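Local coordinates for protein superoxide dismutase (Porphyromonas gingivalis, PDB 1UES) that catalyses the dismutation of superoxide into oxygen and hydrogen peroxide at a single manganese or iron ion in each subunit of a homodimer, at residues T34-L39 against G69-H74; T55-S60 against N144-G149; T79-G84 against K176-I181; W123-S128 against L153-V158. The protein carries 1 engineered substitution. One frame throughout, in Å; residues are numbered along the deposited sequence.

Interaction 1 of 4, residues T34-L39 against G69-H74; sequences TYVDNL and GQTLNH. With MN (manganese (II) ion), chain E.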
loop_
_atom_site.group_PDB
_atom_site.type_symbol
_atom_site.label_atom_id
_atom_site.label_comp_id
_atom_site.label_asym_id
_atom_site.label_seq_id
_atom_site.Cartn_x
_atom_site.Cartn_y
_atom_site.Cartn_z
ATOM N N THR A 34 0.586 14.581 7.043
ATOM C CA THR A 34 0.415 14.815 5.617
ATOM C C THR A 34 -1.054 14.697 5.190
ATOM O O THR A 34 -1.545 15.503 4.373
ATOM C CB THR A 34 1.281 13.825 4.798
ATOM O OG1 THR A 34 2.665 14.105 5.045
ATOM C CG2 THR A 34 1.020 13.952 3.335
ATOM N N TYR A 35 -1.760 13.711 5.746
ATOM C CA TYR A 35 -3.175 13.524 5.420
ATOM C C TYR A 35 -3.984 14.743 5.845
ATOM O O TYR A 35 -4.868 15.198 5.102
ATOM C CB TYR A 35 -3.751 12.294 6.135
ATOM C CG TYR A 35 -3.291 11.001 5.526
ATOM C CD1 TYR A 35 -3.365 10.803 4.142
ATOM C CD2 TYR A 35 -2.759 9.980 6.314
ATOM C CE1 TYR A 35 -2.930 9.614 3.554
ATOM C CE2 TYR A 35 -2.318 8.784 5.720
ATOM C CZ TYR A 35 -2.410 8.616 4.359
ATOM O OH TYR A 35 -2.028 7.447 3.750
ATOM N N VAL A 36 -3.708 15.226 7.055
ATOM C CA VAL A 36 -4.396 16.381 7.617
ATOM C C VAL A 36 -4.100 17.639 6.786
ATOM O O VAL A 36 -5.027 18.396 6.426
ATOM C CB VAL A 36 -3.980 16.613 9.098
ATOM C CG1 VAL A 36 -4.604 17.904 9.636
ATOM C CG2 VAL A 36 -4.426 15.392 9.954
ATOM N N ASP A 37 -2.821 17.840 6.453
ATOM C CA ASP A 37 -2.435 19.010 5.650
ATOM C C ASP A 37 -3.076 18.983 4.256
ATOM O O ASP A 37 -3.618 20.002 3.769
ATOM C CB ASP A 37 -0.914 19.081 5.526
ATOM C CG ASP A 37 -0.225 19.454 6.829
ATOM O OD1 ASP A 37 -0.912 19.870 7.809
ATOM O OD2 ASP A 37 1.023 19.307 6.883
ATOM N N ASN A 38 -3.049 17.820 3.605
ATOM C CA ASN A 38 -3.638 17.709 2.279
ATOM C C ASN A 38 -5.139 17.898 2.368
ATOM O O ASN A 38 -5.739 18.533 1.511
ATOM C CB ASN A 38 -3.349 16.330 1.674
ATOM C CG ASN A 38 -1.890 16.156 1.266
ATOM O OD1 ASN A 38 -1.103 17.126 1.231
ATOM N ND2 ASN A 38 -1.518 14.905 0.944
ATOM N N LEU A 39 -5.758 17.352 3.413
ATOM C CA LEU A 39 -7.196 17.492 3.528
ATOM C C LEU A 39 -7.524 18.978 3.687
ATOM O O LEU A 39 -8.422 19.475 3.035
ATOM C CB LEU A 39 -7.711 16.716 4.744
ATOM C CG LEU A 39 -9.176 16.975 5.080
ATOM C CD1 LEU A 39 -10.032 16.551 3.905
ATOM C CD2 LEU A 39 -9.543 16.204 6.353
ATOM N N GLY A 69 -10.819 10.139 4.686
ATOM C CA GLY A 69 -10.927 8.773 5.156
ATOM C C GLY A 69 -9.687 8.395 5.932
ATOM O O GLY A 69 -9.815 7.805 6.997
ATOM N N GLN A 70 -8.511 8.767 5.419
ATOM C CA GLN A 70 -7.263 8.444 6.123
ATOM C C GLN A 70 -7.182 9.181 7.454
ATOM O O GLN A 70 -6.737 8.600 8.450
ATOM C CB GLN A 70 -6.045 8.764 5.251
ATOM C CG GLN A 70 -5.772 7.707 4.159
ATOM C CD GLN A 70 -5.574 6.285 4.722
ATOM O OE1 GLN A 70 -6.540 5.614 5.088
ATOM N NE2 GLN A 70 -4.327 5.834 4.781
ATOM N N THR A 71 -7.614 10.442 7.496
ATOM C CA THR A 71 -7.571 11.175 8.750
ATOM C C THR A 71 -8.476 10.504 9.767
ATOM O O THR A 71 -8.063 10.216 10.876
ATOM C CB THR A 71 -7.968 12.652 8.571
ATOM O OG1 THR A 71 -7.039 13.261 7.687
ATOM C CG2 THR A 71 -7.905 13.405 9.874
ATOM N N LEU A 72 -9.704 10.200 9.377
ATOM C CA LEU A 72 -10.600 9.561 10.313
ATOM C C LEU A 72 -10.109 8.178 10.757
ATOM O O LEU A 72 -10.162 7.843 11.940
ATOM C CB LEU A 72 -11.992 9.446 9.689
ATOM C CG LEU A 72 -12.958 8.677 10.578
ATOM C CD1 LEU A 72 -13.165 9.422 11.881
ATOM C CD2 LEU A 72 -14.283 8.457 9.843
ATOM N N ASN A 73 -9.627 7.384 9.810
ATOM C CA ASN A 73 -9.156 6.054 10.132
ATOM C C ASN A 73 -8.020 6.150 11.165
ATOM O O ASN A 73 -7.999 5.411 12.143
ATOM C CB ASN A 73 -8.627 5.319 8.870
ATOM C CG ASN A 73 -9.745 4.682 8.045
ATOM O OD1 ASN A 73 -10.675 4.133 8.610
ATOM N ND2 ASN A 73 -9.641 4.751 6.717
ATOM N N HIS A 74 -7.071 7.045 10.943
ATOM C CA HIS A 74 -5.947 7.138 11.872
ATOM C C HIS A 74 -6.370 7.676 13.207
ATOM O O HIS A 74 -5.833 7.259 14.223
ATOM C CB HIS A 74 -4.825 7.985 11.286
ATOM C CG HIS A 74 -4.104 7.292 10.178
ATOM N ND1 HIS A 74 -4.515 7.363 8.871
ATOM C CD2 HIS A 74 -3.033 6.471 10.192
ATOM C CE1 HIS A 74 -3.734 6.615 8.113
ATOM N NE2 HIS A 74 -2.821 6.062 8.891
HETATM MN MN MN E . -1.600 4.299 8.401
HETATM O O HOH W 1 -3.019 3.859 6.726
#

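Interaction 2 of 4, residues T55-S60 against N144-G149; sequences TIVQKS and NPVRKG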
loop_
_atom_site.group_PDB
_atom_site.type_symbol
_atom_site.label_atom_id
_atom_site.label_comp_id
_atom_site.label_asym_id
_atom_site.label_seq_id
_atom_site.Cartn_x
_atom_site.Cartn_y
_atom_site.Cartn_z
ATOM N N THR A 55 -18.659 14.218 8.291
ATOM C CA THR A 55 -19.491 14.579 7.138
ATOM C C THR A 55 -18.679 14.439 5.856
ATOM O O THR A 55 -19.150 13.933 4.850
ATOM C CB THR A 55 -19.992 16.037 7.268
ATOM O OG1 THR A 55 -20.877 16.131 8.390
ATOM C CG2 THR A 55 -20.723 16.492 6.007
ATOM N N ILE A 56 -17.432 14.886 5.887
ATOM C CA ILE A 56 -16.624 14.770 4.687
ATOM C C ILE A 56 -16.394 13.307 4.299
ATOM O O ILE A 56 -16.389 12.976 3.120
ATOM C CB ILE A 56 -15.259 15.477 4.866
ATOM C CG1 ILE A 56 -15.487 16.947 5.227
ATOM C CG2 ILE A 56 -14.450 15.355 3.589
ATOM C CD1 ILE A 56 -14.207 17.667 5.697
ATOM N N VAL A 57 -16.186 12.432 5.282
ATOM C CA VAL A 57 -15.960 11.032 4.954
ATOM C C VAL A 57 -17.232 10.373 4.411
ATOM O O VAL A 57 -17.153 9.505 3.557
ATOM C CB VAL A 57 -15.444 10.213 6.181
ATOM C CG1 VAL A 57 -15.244 8.738 5.779
ATOM C CG2 VAL A 57 -14.108 10.794 6.689
ATOM N N GLN A 58 -18.389 10.785 4.913
ATOM C CA GLN A 58 -19.654 10.214 4.432
ATOM C C GLN A 58 -20.051 10.686 3.044
ATOM O O GLN A 58 -20.745 9.967 2.317
ATOM C CB GLN A 58 -20.820 10.563 5.358
ATOM C CG GLN A 58 -20.595 10.376 6.826
ATOM C CD GLN A 58 -21.759 10.870 7.655
ATOM O OE1 GLN A 58 -22.284 10.139 8.496
ATOM N NE2 GLN A 58 -22.161 12.121 7.441
ATOM N N LYS A 59 -19.601 11.876 2.652
ATOM C CA LYS A 59 -20.028 12.435 1.368
ATOM C C LYS A 59 -19.012 12.681 0.267
ATOM O O LYS A 59 -19.364 12.697 -0.914
ATOM C CB LYS A 59 -20.747 13.771 1.599
ATOM C CG LYS A 59 -21.693 13.857 2.803
ATOM C CD LYS A 59 -22.027 15.334 3.091
ATOM C CE LYS A 59 -23.518 15.595 3.093
ATOM N NZ LYS A 59 -24.039 15.803 4.480
ATOM N N SER A 60 -17.761 12.917 0.624
ATOM C CA SER A 60 -16.779 13.223 -0.395
ATOM C C SER A 60 -16.312 12.075 -1.261
ATOM O O SER A 60 -16.618 10.908 -1.004
ATOM C CB SER A 60 -15.567 13.901 0.244
ATOM O OG SER A 60 -14.786 12.966 0.961
ATOM N N ASN A 144 -13.708 3.482 5.041
ATOM C CA ASN A 144 -14.148 3.525 6.421
ATOM C C ASN A 144 -15.640 3.168 6.441
ATOM O O ASN A 144 -16.394 3.652 5.610
ATOM C CB ASN A 144 -13.909 4.926 6.991
ATOM C CG ASN A 144 -14.223 5.005 8.463
ATOM O OD1 ASN A 144 -13.323 5.071 9.334
ATOM N ND2 ASN A 144 -15.491 4.988 8.765
ATOM N N PRO A 145 -16.080 2.336 7.404
ATOM C CA PRO A 145 -17.474 1.890 7.562
ATOM C C PRO A 145 -18.493 3.010 7.567
ATOM O O PRO A 145 -19.658 2.794 7.221
ATOM C CB PRO A 145 -17.474 1.155 8.895
ATOM C CG PRO A 145 -16.092 0.657 9.037
ATOM C CD PRO A 145 -15.215 1.745 8.436
ATOM N N VAL A 146 -18.069 4.196 7.979
ATOM C CA VAL A 146 -18.996 5.318 7.992
ATOM C C VAL A 146 -19.508 5.639 6.598
ATOM O O VAL A 146 -20.574 6.235 6.435
ATOM C CB VAL A 146 -18.388 6.615 8.627
ATOM C CG1 VAL A 146 -17.792 6.300 9.953
ATOM C CG2 VAL A 146 -17.370 7.246 7.700
ATOM N N ARG A 147 -18.767 5.255 5.569
ATOM C CA ARG A 147 -19.237 5.549 4.225
ATOM C C ARG A 147 -20.449 4.663 3.885
ATOM O O ARG A 147 -21.121 4.887 2.880
ATOM C CB ARG A 147 -18.112 5.334 3.203
ATOM C CG ARG A 147 -18.168 6.274 2.000
ATOM C CD ARG A 147 -17.099 5.902 0.973
ATOM N NE ARG A 147 -16.761 7.022 0.087
ATOM C CZ ARG A 147 -16.052 6.903 -1.028
ATOM N NH1 ARG A 147 -15.597 5.709 -1.408
ATOM N NH2 ARG A 147 -15.790 7.976 -1.765
ATOM N N LYS A 148 -20.717 3.675 4.744
ATOM C CA LYS A 148 -21.825 2.724 4.575
ATOM C C LYS A 148 -22.886 2.880 5.666
ATOM O O LYS A 148 -23.779 2.050 5.800
ATOM C CB LYS A 148 -21.276 1.296 4.648
ATOM C CG LYS A 148 -21.306 0.540 3.356
ATOM C CD LYS A 148 -20.771 -0.871 3.577
ATOM C CE LYS A 148 -19.740 -0.916 4.688
ATOM N NZ LYS A 148 -18.391 -0.575 4.162
ATOM N N GLY A 149 -22.764 3.919 6.474
ATOM C CA GLY A 149 -23.711 4.149 7.552
ATOM C C GLY A 149 -23.433 3.338 8.810
ATOM O O GLY A 149 -24.158 3.437 9.794
HETATM O O HOH W 2 -17.930 9.525 0.706
HETATM O O HOH W 3 -22.380 7.440 8.409
#

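Interaction 3 of 4, residues T79-G84 against K176-I181; sequences TQFRPG and KDLWSI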
loop_
_atom_site.group_PDB
_atom_site.type_symbol
_atom_site.label_atom_id
_atom_site.label_comp_id
_atom_site.label_asym_id
_atom_site.label_seq_id
_atom_site.Cartn_x
_atom_site.Cartn_y
_atom_site.Cartn_z
ATOM N N THR A 79 -6.282 6.250 18.727
ATOM C CA THR A 79 -6.925 6.419 20.028
ATOM C C THR A 79 -7.454 5.153 20.680
ATOM O O THR A 79 -7.872 5.188 21.841
ATOM C CB THR A 79 -8.044 7.480 19.980
ATOM O OG1 THR A 79 -9.007 7.163 18.971
ATOM C CG2 THR A 79 -7.437 8.834 19.732
ATOM N N GLN A 80 -7.388 4.025 19.988
ATOM C CA GLN A 80 -7.942 2.819 20.581
ATOM C C GLN A 80 -6.915 1.972 21.305
ATOM O O GLN A 80 -7.276 0.953 21.885
ATOM C CB GLN A 80 -8.630 1.963 19.515
ATOM C CG GLN A 80 -7.627 1.274 18.592
ATOM C CD GLN A 80 -8.158 0.869 17.224
ATOM O OE1 GLN A 80 -9.342 1.022 16.877
ATOM N NE2 GLN A 80 -7.256 0.337 16.417
ATOM N N PHE A 81 -5.665 2.402 21.268
ATOM C CA PHE A 81 -4.564 1.653 21.887
ATOM C C PHE A 81 -4.075 2.249 23.192
ATOM O O PHE A 81 -4.117 3.462 23.377
ATOM C CB PHE A 81 -3.362 1.588 20.915
ATOM C CG PHE A 81 -3.653 0.914 19.607
ATOM C CD1 PHE A 81 -4.294 -0.321 19.554
ATOM C CD2 PHE A 81 -3.236 1.501 18.408
ATOM C CE1 PHE A 81 -4.512 -0.962 18.324
ATOM C CE2 PHE A 81 -3.447 0.866 17.182
ATOM C CZ PHE A 81 -4.083 -0.361 17.136
ATOM N N ARG A 82 -3.603 1.379 24.093
ATOM C CA ARG A 82 -3.041 1.793 25.362
ATOM C C ARG A 82 -2.133 0.711 25.887
ATOM O O ARG A 82 -2.305 -0.457 25.558
ATOM C CB ARG A 82 -4.125 2.000 26.440
ATOM C CG ARG A 82 -5.071 3.175 26.206
ATOM C CD ARG A 82 -4.362 4.510 26.423
ATOM N NE ARG A 82 -5.327 5.608 26.513
ATOM C CZ ARG A 82 -6.088 6.017 25.499
ATOM N NH1 ARG A 82 -5.990 5.421 24.315
ATOM N NH2 ARG A 82 -6.959 7.010 25.677
ATOM N N PRO A 83 -1.114 1.102 26.663
ATOM C CA PRO A 83 -0.216 0.104 27.239
ATOM C C PRO A 83 -0.955 -0.452 28.472
ATOM O O PRO A 83 -1.897 0.176 28.983
ATOM C CB PRO A 83 1.009 0.914 27.637
ATOM C CG PRO A 83 0.462 2.272 27.975
ATOM C CD PRO A 83 -0.708 2.477 27.015
ATOM N N GLY A 84 -0.525 -1.622 28.943
ATOM C CA GLY A 84 -1.137 -2.242 30.106
ATOM C C GLY A 84 -2.571 -2.672 29.905
ATOM O O GLY A 84 -3.329 -2.812 30.881
ATOM N N LYS A 176 -1.350 -10.224 14.890
ATOM C CA LYS A 176 -1.487 -11.014 16.113
ATOM C C LYS A 176 -1.039 -10.204 17.341
ATOM O O LYS A 176 -1.649 -10.320 18.417
ATOM C CB LYS A 176 -0.747 -12.360 15.963
ATOM C CG LYS A 176 0.702 -12.356 16.331
ATOM C CD LYS A 176 1.509 -13.301 15.423
ATOM C CE LYS A 176 2.976 -13.299 15.805
ATOM N NZ LYS A 176 3.325 -12.015 16.457
ATOM N N ASP A 177 -0.026 -9.351 17.183
ATOM C CA ASP A 177 0.466 -8.534 18.272
ATOM C C ASP A 177 -0.424 -7.334 18.571
ATOM O O ASP A 177 -0.393 -6.822 19.668
ATOM C CB ASP A 177 1.881 -7.996 17.988
ATOM C CG ASP A 177 2.971 -9.040 18.201
ATOM O OD1 ASP A 177 2.778 -9.957 19.039
ATOM O OD2 ASP A 177 4.019 -8.934 17.527
ATOM N N LEU A 178 -1.223 -6.878 17.610
ATOM C CA LEU A 178 -2.037 -5.705 17.874
ATOM C C LEU A 178 -3.007 -5.947 18.995
ATOM O O LEU A 178 -3.372 -5.028 19.718
ATOM C CB LEU A 178 -2.794 -5.291 16.614
ATOM C CG LEU A 178 -1.993 -4.521 15.574
ATOM C CD1 LEU A 178 -2.928 -4.287 14.357
ATOM C CD2 LEU A 178 -1.457 -3.197 16.144
ATOM N N TRP A 179 -3.443 -7.193 19.143
ATOM C CA TRP A 179 -4.405 -7.472 20.209
ATOM C C TRP A 179 -3.914 -7.104 21.598
ATOM O O TRP A 179 -4.712 -6.733 22.482
ATOM C CB TRP A 179 -4.819 -8.937 20.156
ATOM C CG TRP A 179 -5.390 -9.328 18.862
ATOM C CD1 TRP A 179 -4.773 -10.063 17.876
ATOM C CD2 TRP A 179 -6.692 -8.993 18.355
ATOM N NE1 TRP A 179 -5.616 -10.197 16.798
ATOM C CE2 TRP A 179 -6.793 -9.554 17.062
ATOM C CE3 TRP A 179 -7.785 -8.268 18.872
ATOM C CZ2 TRP A 179 -7.939 -9.420 16.267
ATOM C CZ3 TRP A 179 -8.939 -8.137 18.063
ATOM C CH2 TRP A 179 -8.995 -8.709 16.786
ATOM N N SER A 180 -2.600 -7.170 21.795
ATOM C CA SER A 180 -2.007 -6.859 23.076
ATOM C C SER A 180 -2.083 -5.376 23.457
ATOM O O SER A 180 -1.909 -5.039 24.626
ATOM C CB SER A 180 -0.551 -7.344 23.116
ATOM O OG SER A 180 0.321 -6.519 22.342
ATOM N N ILE A 181 -2.332 -4.484 22.493
ATOM C CA ILE A 181 -2.432 -3.061 22.840
ATOM C C ILE A 181 -3.830 -2.469 22.678
ATOM O O ILE A 181 -4.026 -1.260 22.852
ATOM C CB ILE A 181 -1.462 -2.184 22.027
ATOM C CG1 ILE A 181 -1.587 -2.467 20.537
ATOM C CG2 ILE A 181 -0.025 -2.406 22.535
ATOM C CD1 ILE A 181 -0.766 -1.527 19.681
HETATM O O HOH W 4 -1.456 -2.936 26.266
#

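Interaction 4 of 4, residues W123-S128 against L153-V158; sequences WVWLAS and LLTFDV. Engineered in segment 153-158: T155 (natural residue Gly). With MN (manganese (II) ion), chain E.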
loop_
_atom_site.group_PDB
_atom_site.type_symbol
_atom_site.label_atom_id
_atom_site.label_comp_id
_atom_site.label_asym_id
_atom_site.label_seq_id
_atom_site.Cartn_x
_atom_site.Cartn_y
_atom_site.Cartn_z
ATOM N N TRP A 123 -7.542 -1.240 5.394
ATOM C CA TRP A 123 -7.901 -1.393 6.805
ATOM C C TRP A 123 -8.879 -2.525 7.022
ATOM O O TRP A 123 -9.741 -2.738 6.178
ATOM C CB TRP A 123 -8.620 -0.145 7.302
ATOM C CG TRP A 123 -7.895 1.120 7.044
ATOM C CD1 TRP A 123 -7.794 1.781 5.844
ATOM C CD2 TRP A 123 -7.145 1.887 7.995
ATOM N NE1 TRP A 123 -7.023 2.912 5.992
ATOM C CE2 TRP A 123 -6.614 3.001 7.294
ATOM C CE3 TRP A 123 -6.867 1.752 9.365
ATOM C CZ2 TRP A 123 -5.819 3.971 7.921
ATOM C CZ3 TRP A 123 -6.069 2.725 9.988
ATOM C CH2 TRP A 123 -5.560 3.814 9.258
ATOM N N VAL A 124 -8.741 -3.254 8.133
ATOM C CA VAL A 124 -9.746 -4.268 8.443
ATOM C C VAL A 124 -10.507 -3.562 9.596
ATOM O O VAL A 124 -9.901 -2.973 10.503
ATOM C CB VAL A 124 -9.132 -5.629 8.869
ATOM C CG1 VAL A 124 -8.100 -5.444 9.924
ATOM C CG2 VAL A 124 -10.241 -6.569 9.332
ATOM N N TRP A 125 -11.826 -3.560 9.493
ATOM C CA TRP A 125 -12.676 -2.882 10.463
ATOM C C TRP A 125 -13.696 -3.796 11.135
ATOM O O TRP A 125 -14.240 -4.699 10.500
ATOM C CB TRP A 125 -13.448 -1.767 9.728
ATOM C CG TRP A 125 -12.787 -0.417 9.735
ATOM C CD1 TRP A 125 -12.156 0.213 8.687
ATOM C CD2 TRP A 125 -12.709 0.473 10.846
ATOM N NE1 TRP A 125 -11.690 1.459 9.099
ATOM C CE2 TRP A 125 -12.015 1.637 10.415
ATOM C CE3 TRP A 125 -13.155 0.404 12.169
ATOM C CZ2 TRP A 125 -11.760 2.719 11.272
ATOM C CZ3 TRP A 125 -12.898 1.479 13.025
ATOM C CH2 TRP A 125 -12.205 2.623 12.571
ATOM N N LEU A 126 -13.920 -3.573 12.425
ATOM C CA LEU A 126 -14.971 -4.265 13.145
ATOM C C LEU A 126 -15.988 -3.115 13.186
ATOM O O LEU A 126 -15.662 -2.006 13.603
ATOM C CB LEU A 126 -14.563 -4.656 14.553
ATOM C CG LEU A 126 -15.756 -5.148 15.388
ATOM C CD1 LEU A 126 -16.322 -6.447 14.792
ATOM C CD2 LEU A 126 -15.320 -5.347 16.809
ATOM N N ALA A 127 -17.193 -3.358 12.684
ATOM C CA ALA A 127 -18.208 -2.315 12.658
ATOM C C ALA A 127 -19.556 -2.840 13.176
ATOM O O ALA A 127 -19.771 -4.047 13.251
ATOM C CB ALA A 127 -18.366 -1.792 11.231
ATOM N N SER A 128 -20.443 -1.937 13.589
ATOM C CA SER A 128 -21.765 -2.364 14.052
ATOM C C SER A 128 -22.844 -1.545 13.332
ATOM O O SER A 128 -22.570 -0.437 12.840
ATOM C CB SER A 128 -21.915 -2.170 15.570
ATOM O OG SER A 128 -21.757 -0.815 15.955
ATOM N N LEU A 153 -15.797 0.459 15.053
ATOM C CA LEU A 153 -15.403 0.116 16.416
ATOM C C LEU A 153 -13.932 -0.133 16.659
ATOM O O LEU A 153 -13.351 0.403 17.593
ATOM C CB LEU A 153 -16.168 -1.114 16.905
ATOM C CG LEU A 153 -17.667 -1.125 16.640
ATOM C CD1 LEU A 153 -18.246 -2.414 17.195
ATOM C CD2 LEU A 153 -18.315 0.073 17.329
ATOM N N LEU A 154 -13.334 -0.964 15.811
ATOM C CA LEU A 154 -11.940 -1.309 15.967
ATOM C C LEU A 154 -11.313 -1.495 14.587
ATOM O O LEU A 154 -11.900 -2.129 13.723
ATOM C CB LEU A 154 -11.824 -2.623 16.761
ATOM C CG LEU A 154 -10.474 -3.328 16.697
ATOM C CD1 LEU A 154 -9.482 -2.549 17.570
ATOM C CD2 LEU A 154 -10.608 -4.811 17.163
ATOM N N THR A 155 -10.138 -0.910 14.372
ATOM C CA THR A 155 -9.499 -1.119 13.070
ATOM C C THR A 155 -8.038 -1.471 13.157
ATOM O O THR A 155 -7.326 -0.998 14.044
ATOM C CB THR A 155 -9.644 0.125 12.124
ATOM O OG1 THR A 155 -9.192 -0.238 10.811
ATOM C CG2 THR A 155 -8.809 1.341 12.629
ATOM N N PHE A 156 -7.582 -2.322 12.230
ATOM C CA PHE A 156 -6.167 -2.646 12.134
ATOM C C PHE A 156 -5.733 -2.032 10.766
ATOM O O PHE A 156 -6.365 -2.267 9.752
ATOM C CB PHE A 156 -5.913 -4.154 12.098
ATOM C CG PHE A 156 -6.080 -4.853 13.432
ATOM C CD1 PHE A 156 -6.379 -4.137 14.589
ATOM C CD2 PHE A 156 -5.932 -6.236 13.509
ATOM C CE1 PHE A 156 -6.534 -4.785 15.833
ATOM C CE2 PHE A 156 -6.082 -6.903 14.738
ATOM C CZ PHE A 156 -6.381 -6.185 15.893
ATOM N N ASP A 157 -4.699 -1.201 10.785
ATOM C CA ASP A 157 -4.179 -0.576 9.573
ATOM C C ASP A 157 -3.268 -1.590 8.890
ATOM O O ASP A 157 -2.300 -2.064 9.520
ATOM C CB ASP A 157 -3.378 0.637 10.015
ATOM C CG ASP A 157 -2.927 1.514 8.875
ATOM O OD1 ASP A 157 -3.227 1.197 7.708
ATOM O OD2 ASP A 157 -2.261 2.523 9.227
ATOM N N VAL A 158 -3.558 -1.938 7.629
ATOM C CA VAL A 158 -2.683 -2.871 6.940
ATOM C C VAL A 158 -1.920 -2.223 5.814
ATOM O O VAL A 158 -1.372 -2.898 4.938
ATOM C CB VAL A 158 -3.377 -4.211 6.528
ATOM C CG1 VAL A 158 -3.918 -4.897 7.806
ATOM C CG2 VAL A 158 -4.512 -3.963 5.528
HETATM MN MN MN E . -1.600 4.299 8.401
HETATM O O HOH W 1 -3.019 3.859 6.726
#

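Interaction 1 of 4, residues T34-L39 against G69-H74
Y35 lays its ring across the bent side chain of Q70, with Q70 CB over the middle of one face, 3.4 Å from the ring centroid. The phenol is swung across by its first torsion, which sets CG beside the backbone N (chi1 -74°). Q70 doubles back at chi2 (-57°) and so carries its amide round to the phenol oxygen. There Q70 NE2 donates to Y35 OH over 3.0 Å in an almost straight bond that lies in the amide plane, while the amide stands nearly upright on the ring. The same NE2 donates to the water bound to manganese, 3.1 Å from Q70 NE2, and Q70 OE1 is held by W123 NE1, so the second-shell amide is fixed from both ends. The CD2-CE2 side of the Y35 ring approaches the imidazole of H74 obliquely, Y35 CE2 to H74 CE1 at 3.5 Å, with little overlap. H74 NE2 binds manganese at 2.2 Å; its other nitrogen, H74 ND1, donates to Q70 O over 2.6 Å. Next, V36 brings CG2 against the methyl of T71, and L39 sets CD2 near T71 OG1, whose bond goes to N67 O. Helices 21-42 and 62-79 thus run roughly antiparallel as the family's alpha-hairpin, with helix 53-59 against L39 and T71, strand 122-128 behind Q70, and F119 of the second subunit packed on Y35 and Q70.

Interaction 2 of 4, residues T55-S60 against N144-G149
S60 O, just past the end of helix 53-59, is gripped by R147 and by a bridging water. The water donates to S60 O at 2.6 Å, and R147 NH2 donates to the same S60 O at 3.1 Å, nearly straight, on a lone pair and in the plane of the guanidinium. That water also donates to V57 O and accepts from R147 NE at 2.8 Å, so two neighbouring N-H groups on one edge of the arginine serve the carbonyls at the helix end, one directly and one through water. R147 is extended from CG to NE, and its CG passes V57 O. Such a meeting of a cation with the carbonyl end of a helix would probably be favourable electrostatically. A second water donates to both Q58 OE1 and V146 O. Deeper in, V57 and V146 pack together at about a right angle. V146 CG1 lies beside the backbone N (chi1 -51°), which puts CG2 between N and the carbonyl carbon, facing V57 CG1; the latter also touches N144 CB. S60 OG turns back to I56 O at 2.7 Å, on the face away from S60 N. The short 3-10 turn 145-148, between strands 134-140 and 151-157, thereby joins the C-terminal domain to helix 53-59, with F65 of helix 62-79 in a cation-pi contact with R147 and strand 122-128 behind N144 and P145.

Interaction 3 of 4, residues T79-G84 against K176-I181
F81 and I181 slant across each other, with I181 CD1 over one face of the phenyl ring, 3.8 Å from its centroid and displaced toward the rim. The opposite face carries Q80 CG, so the ring is clasped between its own neighbour and the other segment. I181 reaches it with CG1 set between its backbone N and carbonyl carbon (chi1 51°), which brings I181 CG1 within 3.6 Å of F81 CD1. At the far end of the ring, L178 CD2 approaches F81 CZ obliquely. The loop after helix 62-79 is here fastened to segment 176-181 of the C-terminal domain: R82 N donates to I181 O at 2.9 Å, and a water donates to both R82 O and S180 O. The R82 side chain, whose first bond points away, curls back over its own loop, where R82 NH1 donates to F81 O at 2.9 Å and to T79 O. Q80 NE2 donates to the backbone O of the engineered T155 in strand 151-157.

Interaction 4 of 4, residues W123-S128 against L153-V158
The manganese site takes one ligand from the end of an antiparallel strand pair: D157, paired with W123, binds the ion through D157 OD2 at 2.1 Å. The carboxylate of D157 lies stacked on the indole of W123, the planes 9° apart, with D157 OD1 3.6 Å above the indole plane and toward its rim. D157 holds CG anti to the backbone N (chi1 -172°), which puts the acid over the indole. D157 OD1 accepts from W159 N and, weakly, from the water bound to manganese. Behind them CB of the engineered T155 lies over a face of the W125 indole, and T155 OG1 donates to V124 O at 2.8 Å from above the carbonyl plane; F156 N donates to the same V124 O. In this three-stranded sheet of the C-terminal domain, strand 122-128 is central. L153 and L154 both face L126, forming a classic beta bulge: L126 O takes L153 N at 2.9 Å and L154 N weakly. On the side opposite the tryptophans, V124 CG1 lies beside F156 CB, both side chains pointing the same way, while F111 of helix 104-116 meets F156 edge to face.

Interactions 1 and 4 share the manganese ion and its bound water, one supplying H74 from a helix pair and the other D157 from a strand pair; W123 and W125 of the sheet donate to Q70 and N73 of helix 62-79, locking the two together. Both are wholly buried, interaction 4 lying closest to the chain's centre and combining strand-to-strand backbone bonds with indole faces laid against a carboxylate and an engineered threonine. Interactions 2 and 3 both join the hairpin region to the C-terminal domain away from the metal, on opposite sides of the centre: interaction 2 reaches the surface and relies on an arginine and waters, whereas interaction 3 is mainly apolar and meets strand 151-157 through Q80 and L178.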